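Local coordinates for protein lipase aflb (Neosartorya fumigata, PDB 6IDY) that probably hydrolyses ester bonds of lipids, as a fungal lipase of the alpha/beta-hydrolase fold that carries a bound calcium ion, at residues T292-T297 and E432-A436; S201-Q206 and T282-Q287. One frame throughout, in Å; residues are numbered along the deposited sequence.

Contact 1 of 2, residues T292-T297 and E432-A436; sequences TEFIRT and EPAIA
Glu293 N gives its hydrogen to Glu432 OE2 at 2.8 Å, nearly straight at 162°. Phe294 N gives to the other oxygen of this carboxylate, Glu432 OE1, at 3.0 Å. Both oxygens use their syn lone pairs, so the two bonds hold the carboxylate against rotation. Its negative charge lies at the N-terminal end of helix 293-299, where the helix dipole would be expected to stabilise it. The side chain of Glu432 is extended beyond CG (chi2 175°), which carries the carboxylate across to the helix. Thr292 is the N-cap: its OG1 accepts a weak bond from Ile295 N and also bonds to Gln287 O. Next to this polar anchor, Ile435 packs its CD1 3.7 Å from Phe294 N. Its CG2 lies 3.8 Å from Thr297 CG2. Thr297 OG1 turns back to give a bond to Glu293 O at 2.7 Å, from above the carbonyl plane. On the exposed flank, Glu293 OE2 forms a salt bridge with Arg296 NH2. The contact thus pins the C-terminal tail to helix 293-299 near the surface. Phe294 stacks on Trp241 of helix 235-245 and touches helix 205-223.

Contact 2 of 2, residues S201-Q206 and T282-Q287; sequences SLNDVQ and TPSLWQ
Gln287 meets the start of helix 205-223 with both ends of its amide. Val205 N gives a nearly straight bond (173°) to Gln287 OE1 at 2.8 Å. Gln287 NE2 gives to Asp204 OD1, also at 2.8 Å, coming from above the carboxylate plane. The carboxylate and amide planes are 59° apart. Asp204 is the N-cap of the helix, and its OD1 also accepts from Gln206 N and Gln206 NE2, so three donors hold one oxygen. The Gln206 amide also bonds Ala436 N through OE1 and Ala434 O through NE2. A second closely bonded part, buried, lies around Leu202 O. Thr282 OG1 reaches it at 2.8 Å in the carbonyl plane, whereas Ser284 N comes from above that plane. Ser284 OG, placed between its backbone N and carbonyl carbon (chi1 79°), gives to Ser201 O at 2.8 Å. Leu202 CD2 touches Thr282 OG1 at 3.5 Å and meets Leu285 CD2. The partly exposed side is looser: Pro283 CB rests 3.5 Å from Asp204 N, and Asn203 CB points away from helix 283-287. Thus helix 283-287 is bonded to the loop before helix 205-223. Helix 414-424 borders Leu202 and Leu285, and helix 293-299 borders Val205 and Gln287.

Along the chain, 201-206 comes first, after strand 190-195 and at the entry to helix 205-223. Contact 2 closes when 282-287 returns to it, enclosing strands 227-232 and 253-259 and helix 235-245. Contact 1 opens a few residues later and closes only with 432-436, near the C terminus. The two loops are in series and neither nest nor cross. Contact 1 and contact 2 lie about 10 Å apart, centre to centre. They touch directly where Phe294 CZ packs on Val205 CG1. Helices 283-287 and 293-299 follow each other in the chain. Gln206 ties the tail to helix 205-223 as well. Together the contacts fasten two short helices and the tail to one side of the alpha/beta core.

Contact 1 of 2, residues T292-T297 and E432-A436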
loop_
_atom_site.group_PDB
_atom_site.type_symbol
_atom_site.label_atom_id
_atom_site.label_comp_id
_atom_site.label_asym_id
_atom_site.label_seq_id
_atom_site.Cartn_x
_atom_site.Cartn_y
_atom_site.Cartn_z
ATOM N N THR A 292 -16.194 11.061 3.527
ATOM C CA THR A 292 -16.320 11.451 2.127
ATOM C C THR A 292 -17.421 10.705 1.405
ATOM O O THR A 292 -17.854 9.641 1.853
ATOM C CB THR A 292 -14.992 11.305 1.395
ATOM O OG1 THR A 292 -14.591 9.931 1.422
ATOM C CG2 THR A 292 -13.916 12.222 1.965
ATOM N N GLU A 293 -17.867 11.271 0.270
ATOM C CA GLU A 293 -18.847 10.643 -0.603
ATOM C C GLU A 293 -18.240 9.368 -1.178
ATOM O O GLU A 293 -18.953 8.384 -1.315
ATOM C CB GLU A 293 -19.286 11.595 -1.725
ATOM C CG GLU A 293 -20.433 12.504 -1.311
ATOM C CD GLU A 293 -21.728 11.788 -0.963
ATOM O OE1 GLU A 293 -22.232 11.013 -1.809
ATOM O OE2 GLU A 293 -22.235 11.999 0.161
ATOM N N PHE A 294 -16.911 9.365 -1.446
ATOM C CA PHE A 294 -16.208 8.185 -1.948
ATOM C C PHE A 294 -16.367 6.987 -1.000
ATOM O O PHE A 294 -16.797 5.924 -1.434
ATOM C CB PHE A 294 -14.712 8.467 -2.216
ATOM C CG PHE A 294 -13.991 7.192 -2.589
ATOM C CD1 PHE A 294 -14.128 6.645 -3.863
ATOM C CD2 PHE A 294 -13.296 6.461 -1.629
ATOM C CE1 PHE A 294 -13.540 5.422 -4.179
ATOM C CE2 PHE A 294 -12.723 5.228 -1.943
ATOM C CZ PHE A 294 -12.873 4.706 -3.207
ATOM N N ILE A 295 -15.974 7.161 0.275
ATOM C CA ILE A 295 -16.029 6.137 1.321
ATOM C C ILE A 295 -17.468 5.659 1.545
ATOM O O ILE A 295 -17.702 4.453 1.564
ATOM C CB ILE A 295 -15.319 6.636 2.622
ATOM C CG1 ILE A 295 -13.784 6.807 2.409
ATOM C CG2 ILE A 295 -15.627 5.753 3.848
ATOM C CD1 ILE A 295 -12.983 5.556 2.008
ATOM N N ARG A 296 -18.416 6.600 1.678
ATOM C CA ARG A 296 -19.843 6.315 1.863
ATOM C C ARG A 296 -20.398 5.500 0.681
ATOM O O ARG A 296 -21.165 4.558 0.900
ATOM C CB ARG A 296 -20.616 7.629 2.029
ATOM C CG ARG A 296 -22.100 7.485 2.371
ATOM C CD ARG A 296 -22.624 8.630 3.236
ATOM N NE ARG A 296 -22.271 9.955 2.713
ATOM C CZ ARG A 296 -21.318 10.736 3.219
ATOM N NH1 ARG A 296 -20.607 10.336 4.266
ATOM N NH2 ARG A 296 -21.063 11.917 2.676
ATOM N N THR A 297 -19.996 5.856 -0.564
ATOM C CA THR A 297 -20.428 5.142 -1.776
ATOM C C THR A 297 -19.871 3.724 -1.759
ATOM O O THR A 297 -20.608 2.788 -2.032
ATOM C CB THR A 297 -20.019 5.901 -3.052
ATOM O OG1 THR A 297 -20.616 7.196 -3.023
ATOM C CG2 THR A 297 -20.445 5.178 -4.332
ATOM N N GLU A 432 -12.879 16.353 -3.011
ATOM C CA GLU A 432 -12.952 15.067 -3.704
ATOM C C GLU A 432 -13.688 15.170 -5.063
ATOM O O GLU A 432 -14.577 16.019 -5.202
ATOM C CB GLU A 432 -13.608 14.013 -2.795
ATOM C CG GLU A 432 -15.090 14.245 -2.522
ATOM C CD GLU A 432 -15.770 13.154 -1.725
ATOM O OE1 GLU A 432 -15.587 11.963 -2.066
ATOM O OE2 GLU A 432 -16.488 13.493 -0.758
ATOM N N PRO A 433 -13.377 14.306 -6.062
ATOM C CA PRO A 433 -14.109 14.392 -7.339
ATOM C C PRO A 433 -15.539 13.829 -7.263
ATOM O O PRO A 433 -15.944 13.262 -6.239
ATOM C CB PRO A 433 -13.232 13.583 -8.304
ATOM C CG PRO A 433 -12.524 12.615 -7.454
ATOM C CD PRO A 433 -12.347 13.244 -6.099
ATOM N N ALA A 434 -16.306 13.987 -8.355
ATOM C CA ALA A 434 -17.667 13.463 -8.454
ATOM C C ALA A 434 -17.641 11.922 -8.468
ATOM O O ALA A 434 -16.659 11.306 -8.906
ATOM C CB ALA A 434 -18.331 13.984 -9.726
ATOM N N ILE A 435 -18.716 11.309 -7.980
ATOM C CA ILE A 435 -18.870 9.853 -7.968
ATOM C C ILE A 435 -19.186 9.370 -9.388
ATOM O O ILE A 435 -20.034 9.955 -10.062
ATOM C CB ILE A 435 -19.944 9.410 -6.921
ATOM C CG1 ILE A 435 -19.558 9.833 -5.472
ATOM C CG2 ILE A 435 -20.278 7.905 -7.011
ATOM C CD1 ILE A 435 -18.207 9.320 -4.940
ATOM N N ALA A 436 -18.490 8.309 -9.833
ATOM C CA ALA A 436 -18.681 7.683 -11.141
ATOM C C ALA A 436 -20.140 7.244 -11.295
ATOM O O ALA A 436 -20.752 6.791 -10.323
ATOM C CB ALA A 436 -17.761 6.484 -11.269
#

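Contact 2 of 2, residues S201-Q206 and T282-Q287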
loop_
_atom_site.group_PDB
_atom_site.type_symbol
_atom_site.label_atom_id
_atom_site.label_comp_id
_atom_site.label_asym_id
_atom_site.label_seq_id
_atom_site.Cartn_x
_atom_site.Cartn_y
_atom_site.Cartn_z
ATOM N N SER A 201 -1.009 6.447 -7.506
ATOM C CA SER A 201 -2.266 6.361 -6.742
ATOM C C SER A 201 -2.770 7.707 -6.167
ATOM O O SER A 201 -3.564 7.701 -5.227
ATOM C CB SER A 201 -2.151 5.313 -5.629
ATOM O OG SER A 201 -1.661 4.078 -6.122
ATOM N N LEU A 202 -2.319 8.845 -6.720
ATOM C CA LEU A 202 -2.746 10.170 -6.241
ATOM C C LEU A 202 -3.968 10.704 -6.983
ATOM O O LEU A 202 -4.650 11.581 -6.460
ATOM C CB LEU A 202 -1.607 11.192 -6.226
ATOM C CG LEU A 202 -0.525 10.964 -5.164
ATOM C CD1 LEU A 202 0.660 11.837 -5.425
ATOM C CD2 LEU A 202 -1.064 11.198 -3.744
ATOM N N ASN A 203 -4.291 10.129 -8.156
ATOM C CA ASN A 203 -5.508 10.482 -8.885
ATOM C C ASN A 203 -6.697 9.795 -8.201
ATOM O O ASN A 203 -6.521 9.018 -7.254
ATOM C CB ASN A 203 -5.453 9.999 -10.350
ATOM C CG ASN A 203 -4.518 10.716 -11.283
ATOM O OD1 ASN A 203 -3.937 11.759 -10.979
ATOM N ND2 ASN A 203 -4.373 10.159 -12.470
ATOM N N ASP A 204 -7.898 10.081 -8.704
ATOM C CA ASP A 204 -9.182 9.540 -8.286
ATOM C C ASP A 204 -9.087 8.018 -8.012
ATOM O O ASP A 204 -8.691 7.253 -8.895
ATOM C CB ASP A 204 -10.202 9.842 -9.402
ATOM C CG ASP A 204 -11.648 9.483 -9.140
ATOM O OD1 ASP A 204 -11.928 8.840 -8.103
ATOM O OD2 ASP A 204 -12.499 9.843 -9.972
ATOM N N VAL A 205 -9.414 7.601 -6.769
ATOM C CA VAL A 205 -9.404 6.195 -6.322
ATOM C C VAL A 205 -10.287 5.323 -7.244
ATOM O O VAL A 205 -9.930 4.178 -7.515
ATOM C CB VAL A 205 -9.781 6.036 -4.814
ATOM C CG1 VAL A 205 -9.767 4.568 -4.381
ATOM C CG2 VAL A 205 -8.846 6.847 -3.920
ATOM N N GLN A 206 -11.393 5.893 -7.771
ATOM C CA GLN A 206 -12.308 5.221 -8.708
ATOM C C GLN A 206 -11.584 4.821 -10.003
ATOM O O GLN A 206 -11.876 3.765 -10.558
ATOM C CB GLN A 206 -13.536 6.098 -9.019
ATOM C CG GLN A 206 -14.327 6.498 -7.771
ATOM C CD GLN A 206 -15.388 7.531 -8.046
ATOM O OE1 GLN A 206 -16.586 7.247 -7.985
ATOM N NE2 GLN A 206 -14.976 8.758 -8.337
ATOM N N THR A 282 -4.650 16.162 -3.313
ATOM C CA THR A 282 -4.872 15.389 -4.531
ATOM C C THR A 282 -6.239 14.710 -4.414
ATOM O O THR A 282 -6.746 14.610 -3.288
ATOM C CB THR A 282 -3.706 14.399 -4.819
ATOM O OG1 THR A 282 -3.977 13.132 -4.225
ATOM C CG2 THR A 282 -2.332 14.920 -4.394
ATOM N N PRO A 283 -6.851 14.223 -5.532
ATOM C CA PRO A 283 -8.152 13.541 -5.416
ATOM C C PRO A 283 -8.165 12.389 -4.414
ATOM O O PRO A 283 -9.070 12.347 -3.590
ATOM C CB PRO A 283 -8.418 13.040 -6.842
ATOM C CG PRO A 283 -7.677 13.977 -7.713
ATOM C CD PRO A 283 -6.418 14.293 -6.946
ATOM N N SER A 284 -7.158 11.479 -4.458
ATOM C CA SER A 284 -7.106 10.325 -3.555
ATOM C C SER A 284 -6.898 10.709 -2.096
ATOM O O SER A 284 -7.399 9.998 -1.229
ATOM C CB SER A 284 -6.076 9.298 -4.008
ATOM O OG SER A 284 -4.756 9.671 -3.657
ATOM N N LEU A 285 -6.189 11.830 -1.820
ATOM C CA LEU A 285 -6.001 12.291 -0.439
ATOM C C LEU A 285 -7.349 12.729 0.130
ATOM O O LEU A 285 -7.733 12.259 1.200
ATOM C CB LEU A 285 -4.954 13.423 -0.314
ATOM C CG LEU A 285 -3.509 13.130 -0.781
ATOM C CD1 LEU A 285 -2.548 14.205 -0.299
ATOM C CD2 LEU A 285 -3.012 11.760 -0.301
ATOM N N TRP A 286 -8.095 13.570 -0.625
ATOM C CA TRP A 286 -9.409 14.038 -0.210
ATOM C C TRP A 286 -10.427 12.913 -0.072
ATOM O O TRP A 286 -11.184 12.914 0.899
ATOM C CB TRP A 286 -9.929 15.167 -1.113
ATOM C CG TRP A 286 -9.376 16.513 -0.745
ATOM C CD1 TRP A 286 -8.654 17.348 -1.544
ATOM C CD2 TRP A 286 -9.448 17.152 0.543
ATOM N NE1 TRP A 286 -8.295 18.479 -0.845
ATOM C CE2 TRP A 286 -8.777 18.389 0.435
ATOM C CE3 TRP A 286 -10.036 16.805 1.776
ATOM C CZ2 TRP A 286 -8.663 19.274 1.509
ATOM C CZ3 TRP A 286 -9.943 17.695 2.833
ATOM C CH2 TRP A 286 -9.267 18.914 2.695
ATOM N N GLN A 287 -10.407 11.927 -0.992
ATOM C CA GLN A 287 -11.329 10.774 -0.959
ATOM C C GLN A 287 -11.114 9.855 0.237
ATOM O O GLN A 287 -12.034 9.141 0.625
ATOM C CB GLN A 287 -11.219 9.948 -2.248
ATOM C CG GLN A 287 -11.839 10.645 -3.446
ATOM C CD GLN A 287 -11.505 9.940 -4.732
ATOM O OE1 GLN A 287 -10.344 9.636 -5.033
ATOM N NE2 GLN A 287 -12.525 9.689 -5.530
#